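Long-range contacts in exopolyphosphatase (Aquifex aeolicus, PDB 1T6C), which belongs to the Ppx/GppA phosphatase family and probably hydrolyses phosphoanhydride bonds in inorganic polyphosphate or guanosine pentaphosphate: residues Tyr22-Thr27 with Arg44-Gly49; Glu64-Val69 with Glu100-Arg105; Tyr152-Gly157 with Val202-Asp207. All blocks are in the same frame, centred on the assembly; numbering follows the deposited sequence. Where two conformers were deposited one is given.

Contact 1: Tyr22-Thr27 with Arg44-Gly49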
loop_
_atom_site.group_PDB
_atom_site.type_symbol
_atom_site.label_atom_id
_atom_site.label_comp_id
_atom_site.label_asym_id
_atom_site.label_seq_id
_atom_site.Cartn_x
_atom_site.Cartn_y
_atom_site.Cartn_z
ATOM N N TYR A 22 3.919 -0.257 -11.869
ATOM C CA TYR A 22 5.039 0.688 -11.921
ATOM C C TYR A 22 6.366 0.055 -11.539
ATOM O O TYR A 22 7.346 0.174 -12.242
ATOM C CB TYR A 22 4.727 1.860 -10.996
ATOM C CG TYR A 22 5.677 3.031 -11.102
ATOM C CD1 TYR A 22 5.799 3.747 -12.286
ATOM C CD2 TYR A 22 6.415 3.455 -9.998
ATOM C CE1 TYR A 22 6.649 4.836 -12.373
ATOM C CE2 TYR A 22 7.268 4.534 -10.083
ATOM C CZ TYR A 22 7.380 5.216 -11.273
ATOM O OH TYR A 22 8.233 6.300 -11.353
ATOM N N SER A 23 6.380 -0.671 -10.427
ATOM C CA SER A 23 7.621 -1.215 -9.891
ATOM C C SER A 23 7.504 -2.701 -9.584
ATOM O O SER A 23 6.403 -3.226 -9.390
ATOM C CB SER A 23 8.046 -0.447 -8.639
ATOM O OG SER A 23 7.147 -0.659 -7.572
ATOM N N VAL A 24 8.663 -3.343 -9.579
ATOM C CA VAL A 24 8.837 -4.717 -9.153
ATOM C C VAL A 24 9.757 -4.676 -7.944
ATOM O O VAL A 24 10.861 -4.147 -8.019
ATOM C CB VAL A 24 9.484 -5.554 -10.274
ATOM C CG1 VAL A 24 9.579 -7.029 -9.882
ATOM C CG2 VAL A 24 8.688 -5.382 -11.592
ATOM N N ARG A 25 9.299 -5.248 -6.837
ATOM C CA ARG A 25 9.988 -5.076 -5.550
ATOM C C ARG A 25 10.253 -6.381 -4.852
ATOM O O ARG A 25 9.398 -7.266 -4.881
ATOM C CB ARG A 25 9.194 -4.164 -4.659
ATOM C CG ARG A 25 9.216 -2.715 -5.189
ATOM C CD ARG A 25 8.560 -1.732 -4.350
ATOM N NE ARG A 25 9.235 -1.585 -3.081
ATOM C CZ ARG A 25 8.930 -0.651 -2.206
ATOM N NH1 ARG A 25 7.986 0.234 -2.477
ATOM N NH2 ARG A 25 9.591 -0.603 -1.062
ATOM N N LEU A 26 11.433 -6.465 -4.252
ATOM C CA LEU A 26 11.905 -7.644 -3.514
ATOM C C LEU A 26 12.147 -7.230 -2.059
ATOM O O LEU A 26 12.745 -6.184 -1.786
ATOM C CB LEU A 26 13.227 -8.142 -4.098
ATOM C CG LEU A 26 13.976 -9.211 -3.286
ATOM C CD1 LEU A 26 13.199 -10.540 -3.264
ATOM C CD2 LEU A 26 15.405 -9.397 -3.805
ATOM N N THR A 27 11.684 -8.052 -1.127
ATOM C CA THR A 27 11.937 -7.882 0.285
ATOM C C THR A 27 12.401 -9.207 0.895
ATOM O O THR A 27 11.756 -10.204 0.709
ATOM C CB THR A 27 10.655 -7.391 1.021
ATOM O OG1 THR A 27 10.095 -6.247 0.345
ATOM C CG2 THR A 27 10.991 -6.954 2.454
ATOM N N ARG A 44 12.695 -1.852 -8.624
ATOM C CA ARG A 44 13.040 -1.429 -9.979
ATOM C C ARG A 44 11.754 -0.978 -10.655
ATOM O O ARG A 44 10.742 -1.683 -10.622
ATOM C CB ARG A 44 13.705 -2.564 -10.769
ATOM C CG ARG A 44 15.189 -2.764 -10.479
ATOM C CD ARG A 44 15.517 -3.629 -9.256
ATOM N NE ARG A 44 16.862 -3.394 -8.704
ATOM C CZ ARG A 44 17.973 -4.018 -9.104
ATOM N NH1 ARG A 44 17.944 -4.924 -10.082
ATOM N NH2 ARG A 44 19.135 -3.728 -8.532
ATOM N N ILE A 45 11.797 0.179 -11.329
ATOM C CA ILE A 45 10.641 0.663 -12.048
ATOM C C ILE A 45 10.679 0.005 -13.433
ATOM O O ILE A 45 11.660 0.160 -14.175
ATOM C CB ILE A 45 10.650 2.215 -12.131
ATOM C CG1 ILE A 45 10.533 2.834 -10.726
ATOM C CG2 ILE A 45 9.531 2.702 -13.075
ATOM C CD1 ILE A 45 10.959 4.325 -10.622
ATOM N N THR A 46 9.663 -0.790 -13.757
ATOM C CA THR A 46 9.556 -1.366 -15.095
ATOM C C THR A 46 8.304 -0.966 -15.872
ATOM O O THR A 46 8.156 -1.356 -17.006
ATOM C CB THR A 46 9.650 -2.905 -15.068
ATOM O OG1 THR A 46 8.495 -3.465 -14.435
ATOM C CG2 THR A 46 10.870 -3.387 -14.268
ATOM N N SER A 47 7.408 -0.227 -15.240
ATOM C CA SER A 47 6.234 0.342 -15.877
ATOM C C SER A 47 5.452 -0.675 -16.690
ATOM O O SER A 47 5.142 -0.436 -17.863
ATOM C CB SER A 47 6.632 1.552 -16.739
ATOM O OG SER A 47 7.418 2.455 -15.976
ATOM N N LEU A 48 5.105 -1.806 -16.072
ATOM C CA LEU A 48 4.316 -2.829 -16.769
ATOM C C LEU A 48 2.931 -2.347 -17.223
ATOM O O LEU A 48 2.356 -2.902 -18.150
ATOM C CB LEU A 48 4.122 -4.078 -15.890
ATOM C CG LEU A 48 5.090 -5.229 -16.063
ATOM C CD1 LEU A 48 4.710 -6.305 -15.029
ATOM C CD2 LEU A 48 5.108 -5.864 -17.460
ATOM N N GLY A 49 2.380 -1.355 -16.553
ATOM C CA GLY A 49 1.089 -0.805 -16.921
ATOM C C GLY A 49 1.115 0.066 -18.164
ATOM O O GLY A 49 0.062 0.562 -18.585
#
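Val24 and Arg44 bond both ways through their backbones, Val24 N to Arg44 O at 2.9 Å and Arg44 N to Val24 O at 3.0 Å. Further along, Tyr22 O is gripped twice: Thr46 N reaches it at 2.9 Å through a bent bond, while Ser47 N, 3.0 Å from Tyr22 O, makes a nearly straight one (166°) from above the carbonyl plane. Because the psi of Thr46 is close to zero (-4°), its own N-H and the next one converge on this single oxygen. The pairing is antiparallel and belongs to the hairpin of strands 23-32 and 35-45, which lies at one margin of the five-stranded sheet in this actin-like fold. On the Ser23 and Ile45 face, Ile45 CG2 makes an apolar CH-pi contact 3.8 Å from the centre of the Tyr22 ring, and Ile45 CD1 lies 3.4 Å from Tyr22 OH; the ring reaches them with CG anti to the backbone N (chi1 -171°). On the face that carries Val24 and Arg44, which helix 60-79 covers, Val24 CG2 makes a van der Waals contact of 3.4 Å with Thr46 OG1, a hydroxyl hydrogen-bonded to Thr66. Arg44 extends to a salt bridge with Glu72.

Contact 2: Glu64-Val69 with Glu100-Arg105; sequences EETIQV and EEFLER
Arg105 lays its side chain across Ile67 and ends on Glu64. Its CB begins the contact 3.8 Å from Ile67 CD1, and CD passes the same methyl at 4.0 Å. A bend at chi3 (64°) turns the guanidinium so that Ile67 CD1 sits over the centre of one face, 3.4 Å from Arg105 CZ. NE forms a salt bridge with Glu109, one turn on. At the tip, NH1 bonds Glu64 OE2 at 2.8 Å, and NH2 adds weak bonds of 3.3 Å to both Glu64 OE1 and Glu64 OE2. The two charged groups are not coplanar: their planes stand 55° apart, and NH1 meets OE2 from above the carboxylate plane. Segments 64-69 and 100-105, on helices 60-79 and 99-109, cross at -31° with axes 11.0 Å apart at closest approach, and in this actin-like fold both helices pack against strands 23-32 and 114-116 of one sheet. A leucine replacing Arg105 would probably leave Glu64 and Glu109 without this shared counter-charge and Ile67 without the flat cover over its methyl. Deeper between the helices, Thr66 CG2 approaches Phe102 CZ at 3.7 Å, while Ile67 CG1 lies near the plane of the Phe102 ring, at its edge.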
loop_
_atom_site.group_PDB
_atom_site.type_symbol
_atom_site.label_atom_id
_atom_site.label_comp_id
_atom_site.label_asym_id
_atom_site.label_seq_id
_atom_site.Cartn_x
_atom_site.Cartn_y
_atom_site.Cartn_z
ATOM N N GLU A 64 10.038 -7.736 -21.034
ATOM C CA GLU A 64 11.406 -8.241 -21.066
ATOM C C GLU A 64 12.217 -7.640 -19.934
ATOM O O GLU A 64 13.010 -8.338 -19.308
ATOM C CB GLU A 64 12.064 -7.892 -22.400
ATOM C CG GLU A 64 11.452 -8.616 -23.575
ATOM C CD GLU A 64 11.770 -10.098 -23.611
ATOM O OE1 GLU A 64 12.646 -10.590 -22.853
ATOM O OE2 GLU A 64 11.161 -10.775 -24.458
ATOM N N GLU A 65 12.026 -6.352 -19.665
ATOM C CA GLU A 65 12.747 -5.728 -18.564
ATOM C C GLU A 65 12.312 -6.364 -17.240
ATOM O O GLU A 65 13.132 -6.595 -16.342
ATOM C CB GLU A 65 12.523 -4.216 -18.484
ATOM C CG GLU A 65 13.458 -3.596 -17.461
ATOM C CD GLU A 65 13.402 -2.082 -17.379
ATOM O OE1 GLU A 65 12.701 -1.476 -18.187
ATOM O OE2 GLU A 65 14.075 -1.506 -16.489
ATOM N N THR A 66 11.016 -6.630 -17.120
ATOM C CA THR A 66 10.485 -7.201 -15.877
ATOM C C THR A 66 11.060 -8.604 -15.655
ATOM O O THR A 66 11.503 -8.919 -14.556
ATOM C CB THR A 66 8.962 -7.211 -15.892
ATOM O OG1 THR A 66 8.450 -5.875 -15.935
ATOM C CG2 THR A 66 8.394 -7.782 -14.582
ATOM N N ILE A 67 11.135 -9.408 -16.719
ATOM C CA ILE A 67 11.746 -10.724 -16.617
ATOM C C ILE A 67 13.217 -10.592 -16.185
ATOM O O ILE A 67 13.675 -11.342 -15.335
ATOM C CB ILE A 67 11.569 -11.523 -17.926
ATOM C CG1 ILE A 67 10.103 -11.930 -18.075
ATOM C CG2 ILE A 67 12.463 -12.762 -17.964
ATOM C CD1 ILE A 67 9.782 -12.601 -19.347
ATOM N N GLN A 68 13.969 -9.639 -16.740
ATOM C CA GLN A 68 15.377 -9.499 -16.355
ATOM C C GLN A 68 15.525 -9.118 -14.878
ATOM O O GLN A 68 16.377 -9.659 -14.210
ATOM C CB GLN A 68 16.121 -8.498 -17.260
ATOM C CG GLN A 68 17.666 -8.454 -17.064
ATOM C CD GLN A 68 18.339 -9.824 -16.766
ATOM O OE1 GLN A 68 18.779 -10.096 -15.616
ATOM N NE2 GLN A 68 18.425 -10.675 -17.791
ATOM N N VAL A 69 14.659 -8.248 -14.375
ATOM C CA VAL A 69 14.668 -7.853 -12.958
ATOM C C VAL A 69 14.376 -9.063 -12.070
ATOM O O VAL A 69 15.007 -9.255 -11.025
ATOM C CB VAL A 69 13.631 -6.741 -12.662
ATOM C CG1 VAL A 69 13.435 -6.570 -11.163
ATOM C CG2 VAL A 69 14.064 -5.425 -13.315
ATOM N N GLU A 100 -1.404 -13.844 -18.674
ATOM C CA GLU A 100 -1.208 -15.270 -18.467
ATOM C C GLU A 100 0.076 -15.722 -19.178
ATOM O O GLU A 100 0.863 -16.459 -18.622
ATOM C CB GLU A 100 -2.449 -16.044 -18.930
ATOM C CG GLU A 100 -2.470 -17.495 -18.490
ATOM C CD GLU A 100 -3.612 -18.308 -19.103
ATOM O OE1 GLU A 100 -3.504 -19.570 -19.124
ATOM O OE2 GLU A 100 -4.615 -17.697 -19.550
ATOM N N GLU A 101 0.306 -15.239 -20.397
ATOM C CA GLU A 101 1.492 -15.571 -21.189
ATOM C C GLU A 101 2.790 -15.013 -20.573
ATOM O O GLU A 101 3.800 -15.711 -20.508
ATOM C CB GLU A 101 1.298 -15.065 -22.626
ATOM C CG GLU A 101 0.180 -15.807 -23.359
ATOM C CD GLU A 101 -1.167 -15.081 -23.392
ATOM O OE1 GLU A 101 -1.679 -14.558 -22.363
ATOM O OE2 GLU A 101 -1.755 -15.070 -24.485
ATOM N N PHE A 102 2.730 -13.780 -20.081
ATOM C CA PHE A 102 3.803 -13.194 -19.279
ATOM C C PHE A 102 4.130 -14.057 -18.035
ATOM O O PHE A 102 5.285 -14.367 -17.790
ATOM C CB PHE A 102 3.420 -11.777 -18.859
ATOM C CG PHE A 102 4.229 -11.228 -17.726
ATOM C CD1 PHE A 102 5.606 -11.108 -17.826
ATOM C CD2 PHE A 102 3.604 -10.811 -16.559
ATOM C CE1 PHE A 102 6.336 -10.588 -16.787
ATOM C CE2 PHE A 102 4.333 -10.309 -15.502
ATOM C CZ PHE A 102 5.711 -10.187 -15.618
ATOM N N LEU A 103 3.116 -14.451 -17.266
ATOM C CA LEU A 103 3.374 -15.253 -16.064
ATOM C C LEU A 103 3.933 -16.655 -16.354
ATOM O O LEU A 103 4.689 -17.230 -15.540
ATOM C CB LEU A 103 2.066 -15.470 -15.293
ATOM C CG LEU A 103 1.275 -14.272 -14.787
ATOM C CD1 LEU A 103 -0.100 -14.709 -14.285
ATOM C CD2 LEU A 103 2.018 -13.576 -13.702
ATOM N N GLU A 104 3.518 -17.229 -17.484
ATOM C CA GLU A 104 4.091 -18.485 -17.961
ATOM C C GLU A 104 5.567 -18.327 -18.316
ATOM O O GLU A 104 6.382 -19.192 -18.010
ATOM C CB GLU A 104 3.314 -19.027 -19.180
ATOM C CG GLU A 104 3.978 -20.216 -19.876
ATOM C CD GLU A 104 4.020 -21.495 -19.059
ATOM O OE1 GLU A 104 3.341 -21.587 -18.010
ATOM O OE2 GLU A 104 4.708 -22.442 -19.505
ATOM N N ARG A 105 5.938 -17.228 -18.956
ATOM C CA ARG A 105 7.369 -16.981 -19.203
ATOM C C ARG A 105 8.140 -16.904 -17.887
ATOM O O ARG A 105 9.249 -17.373 -17.796
ATOM C CB ARG A 105 7.590 -15.686 -19.981
ATOM C CG ARG A 105 7.189 -15.734 -21.445
ATOM C CD ARG A 105 7.686 -14.513 -22.218
ATOM N NE ARG A 105 9.152 -14.473 -22.252
ATOM C CZ ARG A 105 9.876 -13.422 -22.631
ATOM N NH1 ARG A 105 9.292 -12.320 -23.080
ATOM N NH2 ARG A 105 11.201 -13.498 -22.599
#

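Contact 3: Tyr152-Gly157 with Val202-Asp207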
loop_
_atom_site.group_PDB
_atom_site.type_symbol
_atom_site.label_atom_id
_atom_site.label_comp_id
_atom_site.label_asym_id
_atom_site.label_seq_id
_atom_site.Cartn_x
_atom_site.Cartn_y
_atom_site.Cartn_z
ATOM N N TYR A 152 -10.527 -1.763 3.318
ATOM C CA TYR A 152 -10.958 -1.740 4.713
ATOM C C TYR A 152 -11.011 -3.187 5.211
ATOM O O TYR A 152 -11.848 -3.969 4.755
ATOM C CB TYR A 152 -12.352 -1.071 4.831
ATOM C CG TYR A 152 -12.271 0.401 4.539
ATOM C CD1 TYR A 152 -12.158 0.851 3.212
ATOM C CD2 TYR A 152 -12.213 1.334 5.555
ATOM C CE1 TYR A 152 -11.998 2.203 2.930
ATOM C CE2 TYR A 152 -12.034 2.678 5.290
ATOM C CZ TYR A 152 -11.943 3.111 3.992
ATOM O OH TYR A 152 -11.732 4.440 3.710
ATOM N N VAL A 153 -10.103 -3.542 6.106
ATOM C CA VAL A 153 -9.925 -4.929 6.528
ATOM C C VAL A 153 -10.227 -5.015 7.996
ATOM O O VAL A 153 -9.514 -4.447 8.815
ATOM C CB VAL A 153 -8.508 -5.455 6.270
ATOM C CG1 VAL A 153 -8.497 -6.972 6.368
ATOM C CG2 VAL A 153 -8.039 -5.026 4.891
ATOM N N PHE A 154 -11.276 -5.770 8.309
ATOM C CA PHE A 154 -11.768 -5.903 9.665
ATOM C C PHE A 154 -11.377 -7.246 10.251
ATOM O O PHE A 154 -11.475 -8.290 9.608
ATOM C CB PHE A 154 -13.284 -5.799 9.663
ATOM C CG PHE A 154 -13.803 -4.502 9.147
ATOM C CD1 PHE A 154 -14.022 -3.427 10.009
ATOM C CD2 PHE A 154 -14.078 -4.369 7.817
ATOM C CE1 PHE A 154 -14.529 -2.233 9.519
ATOM C CE2 PHE A 154 -14.591 -3.155 7.313
ATOM C CZ PHE A 154 -14.797 -2.109 8.157
ATOM N N GLY A 155 -10.933 -7.204 11.481
ATOM C CA GLY A 155 -10.656 -8.432 12.210
ATOM C C GLY A 155 -10.369 -8.232 13.673
ATOM O O GLY A 155 -10.570 -7.171 14.229
ATOM N N LYS A 156 -9.851 -9.285 14.287
ATOM C CA LYS A 156 -9.359 -9.239 15.645
ATOM C C LYS A 156 -8.131 -10.124 15.757
ATOM O O LYS A 156 -8.145 -11.258 15.277
ATOM C CB LYS A 156 -10.425 -9.747 16.616
ATOM C CG LYS A 156 -9.942 -9.837 18.059
ATOM C CD LYS A 156 -11.061 -9.471 19.017
ATOM C CE LYS A 156 -10.825 -10.007 20.413
ATOM N NZ LYS A 156 -10.531 -8.895 21.344
ATOM N N GLY A 157 -7.064 -9.606 16.347
ATOM C CA GLY A 157 -5.805 -10.321 16.387
ATOM C C GLY A 157 -5.395 -10.650 14.946
ATOM O O GLY A 157 -5.508 -9.790 14.056
ATOM N N VAL A 202 -19.120 1.043 4.402
ATOM C CA VAL A 202 -18.159 0.205 5.136
ATOM C C VAL A 202 -18.117 0.433 6.630
ATOM O O VAL A 202 -17.411 -0.281 7.346
ATOM C CB VAL A 202 -16.726 0.298 4.559
ATOM C CG1 VAL A 202 -16.782 0.103 3.048
ATOM C CG2 VAL A 202 -16.047 1.620 4.911
ATOM N N LYS A 203 -18.864 1.425 7.101
ATOM C CA LYS A 203 -18.885 1.785 8.521
ATOM C C LYS A 203 -19.268 0.574 9.374
ATOM O O LYS A 203 -20.247 -0.097 9.095
ATOM C CB LYS A 203 -19.895 2.918 8.778
ATOM C CG LYS A 203 -20.288 3.060 10.246
ATOM C CD LYS A 203 -21.074 4.328 10.491
ATOM C CE LYS A 203 -21.070 4.698 11.961
ATOM N NZ LYS A 203 -21.985 5.838 12.203
ATOM N N LYS A 204 -18.479 0.329 10.413
ATOM C CA LYS A 204 -18.711 -0.708 11.407
ATOM C C LYS A 204 -18.121 -0.182 12.743
ATOM O O LYS A 204 -17.159 0.617 12.752
ATOM C CB LYS A 204 -18.002 -2.022 11.006
ATOM C CG LYS A 204 -18.559 -2.716 9.802
ATOM C CD LYS A 204 -17.825 -4.026 9.550
ATOM C CE LYS A 204 -18.164 -4.656 8.208
ATOM N NZ LYS A 204 -19.398 -4.166 7.507
ATOM N N PRO A 205 -18.670 -0.600 13.885
ATOM C CA PRO A 205 -18.032 -0.265 15.155
ATOM C C PRO A 205 -16.660 -0.927 15.278
ATOM O O PRO A 205 -16.545 -2.134 15.111
ATOM C CB PRO A 205 -18.989 -0.846 16.205
ATOM C CG PRO A 205 -20.242 -1.083 15.481
ATOM C CD PRO A 205 -19.881 -1.415 14.089
ATOM N N VAL A 206 -15.638 -0.136 15.575
ATOM C CA VAL A 206 -14.304 -0.687 15.808
ATOM C C VAL A 206 -13.634 -0.020 16.995
ATOM O O VAL A 206 -14.026 1.074 17.402
ATOM C CB VAL A 206 -13.401 -0.534 14.555
ATOM C CG1 VAL A 206 -14.038 -1.252 13.398
ATOM C CG2 VAL A 206 -13.171 0.913 14.255
ATOM N N ASP A 207 -12.668 -0.719 17.582
ATOM C CA ASP A 207 -11.865 -0.189 18.665
ATOM C C ASP A 207 -10.658 0.563 18.142
ATOM O O ASP A 207 -10.261 1.551 18.722
ATOM C CB ASP A 207 -11.368 -1.305 19.567
ATOM C CG ASP A 207 -12.493 -1.966 20.323
ATOM O OD1 ASP A 207 -13.192 -1.209 21.036
ATOM O OD2 ASP A 207 -12.785 -3.171 20.187
#
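Tyr152 OH is hydrogen-bonded to Thr284 OG1 on helix 274-288, which ties down the far end of the ring that Val202 covers; no hydrogen bond crosses between the two segments themselves. Tyr152-Gly157 lies on strand 149-156 of the six-stranded sheet in one half of the actin-like fold, and Val202-Asp207 forms most of the loop that leads from helix 185-199 into strand 208-212 of that same sheet. Tyr152 and Phe154, two residues apart on the strand, both direct their side chains toward the loop and offer it two aromatic surfaces in succession. Over one face of the Tyr152 ring, Val202 CG2 makes a CH-pi contact 4.0 Å from the ring centre, displaced toward the rim. Val202 O packs 3.3 Å from Phe154 CZ, and Phe288 of helix 274-288 touches both Phe154 and Val202. Lys204 contributes carbon more than charge. With CG anti to its carbonyl carbon (chi1 -68°), the chain crosses the Phe154 ring. Lys204 CD sits over the centre of that ring at 3.7 Å, only 9° off the normal, and CE carries on toward Phe154 CE2. NZ, at 5.3 Å from the ring centre, offers at most a weak cation-pi attraction, and its ion pair with Glu162 is likewise long and weak. The strand also runs close to the calcium site, whose ligand Glu151 directly precedes Tyr152; the Tyr152 side chain lies about 9 Å from the ion. The edge of the Phe154 ring is met by Val206, whose CG1 lies near the ring plane, 4.0 Å from Phe154 CD1.

In the fold
From the N terminus the three contacts follow one another in series, none enclosing or crossing another. Contact 1 closes the hairpin of strands 23-32 and 35-45. Contact 2 comes next, its loop holding strand 84-89 and bringing helix 99-109 beside helix 60-79. These two are neighbours, with centres 12 Å apart, and Val24 CG2 packs on Thr66 CG2 at 3.8 Å, so helix 60-79 is packed directly on the hairpin. Contact 3 lies across the centre of the chain, its centre 31 Å from that of contact 1. It closes a longer loop through strand 159-166 and helices 170-177 and 185-199, bringing the connection after helix 185-199 back against strand 149-156.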